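Local coordinates for protein CooT (Carboxydothermus hydrogenoformans, PDB 6FAN) that probably acts as a nickel chaperone in the maturation pathway of carbon monoxide dehydrogenase, at residues C2-E14 / L50-E62. Sequence-based numbering, arbitrary orientation.
Sequences CEASAFIVNGDKE and LELVDHRILLERE
Strands 4-10 and 56-61 run parallel, their short axes 41° apart, and a ladder of five backbone hydrogen bonds joins them from Ser5 N to His55 O (2.9 Å) through to Val9 N on Leu59 O (2.8 Å). On the face carrying Phe7, Arg56 and Leu58, Arg56 grips Glu14 end-on: Arg56 NH2 meets Glu14 OE2 at 2.7 Å and NH1 meets OE1 at 3.1 Å, both on the syn side but somewhat out of the carboxylate plane, which is turned 29° from the guanidinium. Arg56 NE donates to Glu51 OE1 at 2.8 Å; Glu14 and Glu51 thus meet the guanidinium at its edge in a salt-bridge network that probably limits its rotation. A bend at chi3 turns the guanidinium toward Glu14, where NH1 lies over the rim of one Phe7 ring face and Leu58 CD2 lies against one guanidinium face, near its rim. Replacing Arg56 with a leucine would probably leave Glu14 and Glu51 without their shared cation. In this all-beta CooT fold the N- and C-terminal strands are neighbours within a mixed sheet, flanked by strands 13-27 and 45-51; His55 and Arg56 opposite Glu51 form a G1 bulge. The other face is apolar: Ala6 CB sits 4.1 Å from Ile57 CB, and Ile8 CD1, with CG1 beside the backbone N (chi1 -53°), reaches Leu59 CB at 3.9 Å. Ile43 and Leu33 cover this side, while Cys2 of the second subunit packs on His55.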
loop_
_atom_site.group_PDB
_atom_site.type_symbol
_atom_site.label_atom_id
_atom_site.label_comp_id
_atom_site.label_asym_id
_atom_site.label_seq_id
_atom_site.Cartn_x
_atom_site.Cartn_y
_atom_site.Cartn_z
ATOM N N CYS E 2 5.831 -9.634 5.563
ATOM C CA CYS E 2 6.974 -9.623 4.653
ATOM C C CYS E 2 6.898 -8.557 3.516
ATOM O O CYS E 2 5.837 -8.065 3.097
ATOM C CB CYS E 2 7.269 -11.029 4.085
ATOM S SG CYS E 2 8.546 -11.942 5.005
ATOM N N GLU E 3 8.086 -8.236 3.063
ATOM C CA GLU E 3 8.341 -7.402 1.932
ATOM C C GLU E 3 7.672 -7.948 0.678
ATOM O O GLU E 3 7.575 -9.149 0.416
ATOM C CB GLU E 3 9.857 -7.272 1.718
ATOM C CG GLU E 3 10.864 -7.387 2.895
ATOM C CD GLU E 3 11.052 -8.815 3.357
ATOM O OE1 GLU E 3 10.980 -9.094 4.571
ATOM O OE2 GLU E 3 11.394 -9.659 2.504
ATOM N N ALA E 4 7.164 -7.040 -0.148
ATOM C CA ALA E 4 6.335 -7.382 -1.334
ATOM C C ALA E 4 7.100 -6.706 -2.502
ATOM O O ALA E 4 7.852 -5.721 -2.272
ATOM C CB ALA E 4 5.033 -6.684 -1.150
ATOM N N SER E 5 6.939 -7.267 -3.701
ATOM C CA SER E 5 7.486 -6.651 -4.874
ATOM C C SER E 5 6.542 -5.620 -5.475
ATOM O O SER E 5 5.311 -5.851 -5.583
ATOM C CB SER E 5 7.794 -7.749 -5.899
ATOM O OG SER E 5 8.867 -8.525 -5.411
ATOM N N ALA E 6 7.117 -4.468 -5.912
ATOM C CA ALA E 6 6.316 -3.468 -6.643
ATOM C C ALA E 6 6.437 -3.657 -8.162
ATOM O O ALA E 6 7.544 -3.822 -8.677
ATOM C CB ALA E 6 6.779 -2.082 -6.241
ATOM N N PHE E 7 5.321 -3.589 -8.852
ATOM C CA PHE E 7 5.259 -3.736 -10.314
ATOM C C PHE E 7 4.608 -2.512 -10.941
ATOM O O PHE E 7 3.698 -1.927 -10.331
ATOM C CB PHE E 7 4.431 -4.961 -10.699
ATOM C CG PHE E 7 5.009 -6.260 -10.229
ATOM C CD1 PHE E 7 5.857 -7.024 -11.086
ATOM C CD2 PHE E 7 4.765 -6.758 -8.912
ATOM C CE1 PHE E 7 6.404 -8.251 -10.650
ATOM C CE2 PHE E 7 5.338 -7.984 -8.508
ATOM C CZ PHE E 7 6.137 -8.718 -9.381
ATOM N N ILE E 8 5.062 -2.144 -12.135
ATOM C CA ILE E 8 4.364 -1.114 -12.937
ATOM C C ILE E 8 3.442 -1.848 -13.896
ATOM O O ILE E 8 3.889 -2.753 -14.618
ATOM C CB ILE E 8 5.319 -0.198 -13.739
ATOM C CG1 ILE E 8 6.384 0.440 -12.881
ATOM C CG2 ILE E 8 4.516 0.799 -14.537
ATOM C CD1 ILE E 8 5.899 1.228 -11.660
ATOM N N VAL E 9 2.169 -1.479 -13.893
ATOM C CA VAL E 9 1.180 -2.140 -14.730
ATOM C C VAL E 9 0.739 -1.195 -15.874
ATOM O O VAL E 9 0.170 -0.112 -15.621
ATOM C CB VAL E 9 -0.028 -2.707 -13.912
ATOM C CG1 VAL E 9 -1.215 -3.051 -14.823
ATOM C CG2 VAL E 9 0.360 -3.878 -13.021
ATOM N N ASN E 10 1.074 -1.582 -17.091
ATOM C CA ASN E 10 0.550 -0.873 -18.273
ATOM C C ASN E 10 -0.375 -1.834 -19.048
ATOM O O ASN E 10 0.130 -2.699 -19.793
ATOM C CB ASN E 10 1.714 -0.384 -19.175
ATOM C CG ASN E 10 2.884 0.278 -18.428
ATOM O OD1 ASN E 10 2.838 1.476 -18.175
ATOM N ND2 ASN E 10 3.972 -0.472 -18.161
ATOM N N GLY E 11 -1.671 -1.690 -18.873
ATOM C CA GLY E 11 -2.650 -2.592 -19.467
ATOM C C GLY E 11 -2.517 -3.999 -18.930
ATOM O O GLY E 11 -2.774 -4.202 -17.765
ATOM N N ASP E 12 -2.077 -4.945 -19.770
ATOM C CA ASP E 12 -1.801 -6.328 -19.352
ATOM C C ASP E 12 -0.324 -6.614 -19.048
ATOM O O ASP E 12 0.009 -7.697 -18.571
ATOM C CB ASP E 12 -2.313 -7.316 -20.411
ATOM C CG ASP E 12 -3.830 -7.270 -20.588
ATOM O OD1 ASP E 12 -4.607 -7.318 -19.602
ATOM O OD2 ASP E 12 -4.240 -7.215 -21.756
ATOM N N LYS E 13 0.556 -5.653 -19.311
ATOM C CA LYS E 13 1.973 -5.805 -19.025
ATOM C C LYS E 13 2.322 -5.389 -17.586
ATOM O O LYS E 13 1.764 -4.432 -17.047
ATOM C CB LYS E 13 2.811 -5.037 -20.055
ATOM C CG LYS E 13 3.264 -5.918 -21.201
ATOM N N GLU E 14 3.202 -6.162 -16.947
ATOM C CA GLU E 14 3.748 -5.919 -15.621
ATOM C C GLU E 14 5.256 -5.888 -15.722
ATOM O O GLU E 14 5.875 -6.853 -16.209
ATOM C CB GLU E 14 3.400 -7.061 -14.654
ATOM C CG GLU E 14 1.938 -7.107 -14.285
ATOM C CD GLU E 14 1.583 -8.131 -13.297
ATOM O OE1 GLU E 14 2.497 -8.827 -12.794
ATOM O OE2 GLU E 14 0.381 -8.189 -12.985
ATOM N N LEU E 50 -3.008 -3.165 -3.849
ATOM C CA LEU E 50 -2.158 -4.000 -3.018
ATOM C C LEU E 50 -2.751 -5.374 -2.965
ATOM O O LEU E 50 -3.970 -5.511 -2.818
ATOM C CB LEU E 50 -2.032 -3.453 -1.579
ATOM C CG LEU E 50 -1.673 -1.980 -1.364
ATOM C CD1 LEU E 50 -1.433 -1.795 0.158
ATOM C CD2 LEU E 50 -0.354 -1.694 -2.125
ATOM N N GLU E 51 -1.904 -6.398 -3.114
ATOM C CA GLU E 51 -2.308 -7.788 -3.007
ATOM C C GLU E 51 -1.294 -8.436 -2.099
ATOM O O GLU E 51 -0.326 -9.018 -2.552
ATOM C CB GLU E 51 -2.282 -8.465 -4.365
ATOM C CG GLU E 51 -3.282 -7.908 -5.376
ATOM C CD GLU E 51 -3.133 -8.588 -6.734
ATOM O OE1 GLU E 51 -2.095 -9.217 -6.973
ATOM O OE2 GLU E 51 -4.025 -8.493 -7.568
ATOM N N LEU E 52 -1.473 -8.261 -0.792
ATOM C CA LEU E 52 -0.400 -8.503 0.165
ATOM C C LEU E 52 -0.119 -9.984 0.464
ATOM O O LEU E 52 1.054 -10.312 0.716
ATOM C CB LEU E 52 -0.594 -7.704 1.424
ATOM C CG LEU E 52 -0.503 -6.167 1.212
ATOM C CD1 LEU E 52 -0.742 -5.466 2.549
ATOM C CD2 LEU E 52 0.799 -5.696 0.488
ATOM N N VAL E 53 -1.138 -10.842 0.428
ATOM C CA VAL E 53 -0.902 -12.312 0.552
ATOM C C VAL E 53 0.007 -12.781 -0.588
ATOM O O VAL E 53 0.956 -13.491 -0.339
ATOM C CB VAL E 53 -2.256 -13.126 0.622
ATOM C CG1 VAL E 53 -2.009 -14.618 0.518
ATOM C CG2 VAL E 53 -2.851 -12.877 1.978
ATOM N N ASP E 54 -0.269 -12.297 -1.802
ATOM C CA ASP E 54 0.530 -12.616 -2.977
ATOM C C ASP E 54 1.795 -11.756 -3.193
ATOM O O ASP E 54 2.410 -11.840 -4.246
ATOM C CB ASP E 54 -0.351 -12.592 -4.220
ATOM C CG ASP E 54 -1.509 -13.593 -4.157
ATOM O OD1 ASP E 54 -1.415 -14.582 -3.398
ATOM O OD2 ASP E 54 -2.504 -13.383 -4.887
ATOM N N HIS E 55 2.177 -10.970 -2.209
ATOM C CA HIS E 55 3.441 -10.158 -2.207
ATOM C C HIS E 55 3.522 -9.162 -3.333
ATOM O O HIS E 55 4.576 -9.017 -3.912
ATOM C CB HIS E 55 4.701 -11.081 -2.178
ATOM C CG HIS E 55 4.688 -12.090 -1.070
ATOM N ND1 HIS E 55 4.693 -11.741 0.264
ATOM C CD2 HIS E 55 4.555 -13.435 -1.109
ATOM C CE1 HIS E 55 4.652 -12.838 1.003
ATOM N NE2 HIS E 55 4.565 -13.880 0.192
ATOM N N ARG E 56 2.412 -8.495 -3.659
ATOM C CA ARG E 56 2.358 -7.599 -4.847
ATOM C C ARG E 56 1.864 -6.179 -4.516
ATOM O O ARG E 56 0.840 -6.009 -3.854
ATOM C CB ARG E 56 1.517 -8.197 -5.962
ATOM C CG ARG E 56 2.107 -9.453 -6.550
ATOM C CD ARG E 56 1.071 -10.387 -7.260
ATOM N NE ARG E 56 0.289 -9.811 -8.335
ATOM C CZ ARG E 56 0.754 -9.531 -9.556
ATOM N NH1 ARG E 56 2.037 -9.746 -9.899
ATOM N NH2 ARG E 56 -0.075 -9.000 -10.452
ATOM N N ILE E 57 2.627 -5.191 -5.000
ATOM C CA ILE E 57 2.193 -3.800 -4.962
ATOM C C ILE E 57 2.081 -3.411 -6.452
ATOM O O ILE E 57 3.079 -3.411 -7.146
ATOM C CB ILE E 57 3.224 -2.879 -4.266
ATOM C CG1 ILE E 57 3.417 -3.282 -2.786
ATOM C CG2 ILE E 57 2.759 -1.416 -4.382
ATOM C CD1 ILE E 57 4.756 -2.755 -2.167
ATOM N N LEU E 58 0.881 -3.076 -6.927
ATOM C CA LEU E 58 0.694 -2.728 -8.327
ATOM C C LEU E 58 0.489 -1.249 -8.474
ATOM O O LEU E 58 -0.410 -0.684 -7.867
ATOM C CB LEU E 58 -0.486 -3.483 -8.955
ATOM C CG LEU E 58 -0.506 -5.006 -8.739
ATOM C CD1 LEU E 58 -1.621 -5.526 -9.683
ATOM C CD2 LEU E 58 0.822 -5.673 -9.097
ATOM N N LEU E 59 1.363 -0.662 -9.281
ATOM C CA LEU E 59 1.441 0.774 -9.499
ATOM C C LEU E 59 1.073 1.095 -10.950
ATOM O O LEU E 59 1.316 0.280 -11.847
ATOM C CB LEU E 59 2.878 1.257 -9.208
ATOM C CG LEU E 59 3.471 0.960 -7.831
ATOM C CD1 LEU E 59 4.904 1.430 -7.690
ATOM C CD2 LEU E 59 2.575 1.486 -6.728
ATOM N N GLU E 60 0.452 2.261 -11.166
ATOM C CA GLU E 60 0.193 2.760 -12.528
ATOM C C GLU E 60 0.796 4.145 -12.659
ATOM O O GLU E 60 0.546 5.000 -11.808
ATOM C CB GLU E 60 -1.321 2.819 -12.767
ATOM C CG GLU E 60 -1.817 2.678 -14.209
ATOM C CD GLU E 60 -3.167 1.929 -14.295
ATOM O OE1 GLU E 60 -3.162 0.837 -13.709
ATOM O OE2 GLU E 60 -4.163 2.403 -14.937
ATOM N N ARG E 61 1.629 4.367 -13.689
ATOM C CA ARG E 61 2.235 5.686 -13.938
ATOM C C ARG E 61 1.221 6.812 -14.122
ATOM O O ARG E 61 0.117 6.552 -14.592
ATOM C CB ARG E 61 3.210 5.666 -15.108
ATOM C CG ARG E 61 4.431 4.773 -14.898
ATOM C CD ARG E 61 5.374 5.003 -16.071
ATOM N NE ARG E 61 6.563 4.174 -15.988
ATOM C CZ ARG E 61 7.667 4.520 -15.343
ATOM N NH1 ARG E 61 7.723 5.675 -14.686
ATOM N NH2 ARG E 61 8.705 3.687 -15.303
ATOM N N GLU E 62 1.603 8.021 -13.709
ATOM C CA GLU E 62 0.804 9.232 -14.038
ATOM C C GLU E 62 1.616 10.160 -14.903
ATOM O O GLU E 62 1.997 9.795 -16.021
ATOM C CB GLU E 62 0.327 9.951 -12.812
ATOM C CG GLU E 62 -0.747 9.223 -12.033
ATOM C CD GLU E 62 -0.819 9.733 -10.602
ATOM O OE1 GLU E 62 0.128 10.439 -10.145
ATOM O OE2 GLU E 62 -1.832 9.443 -9.912
#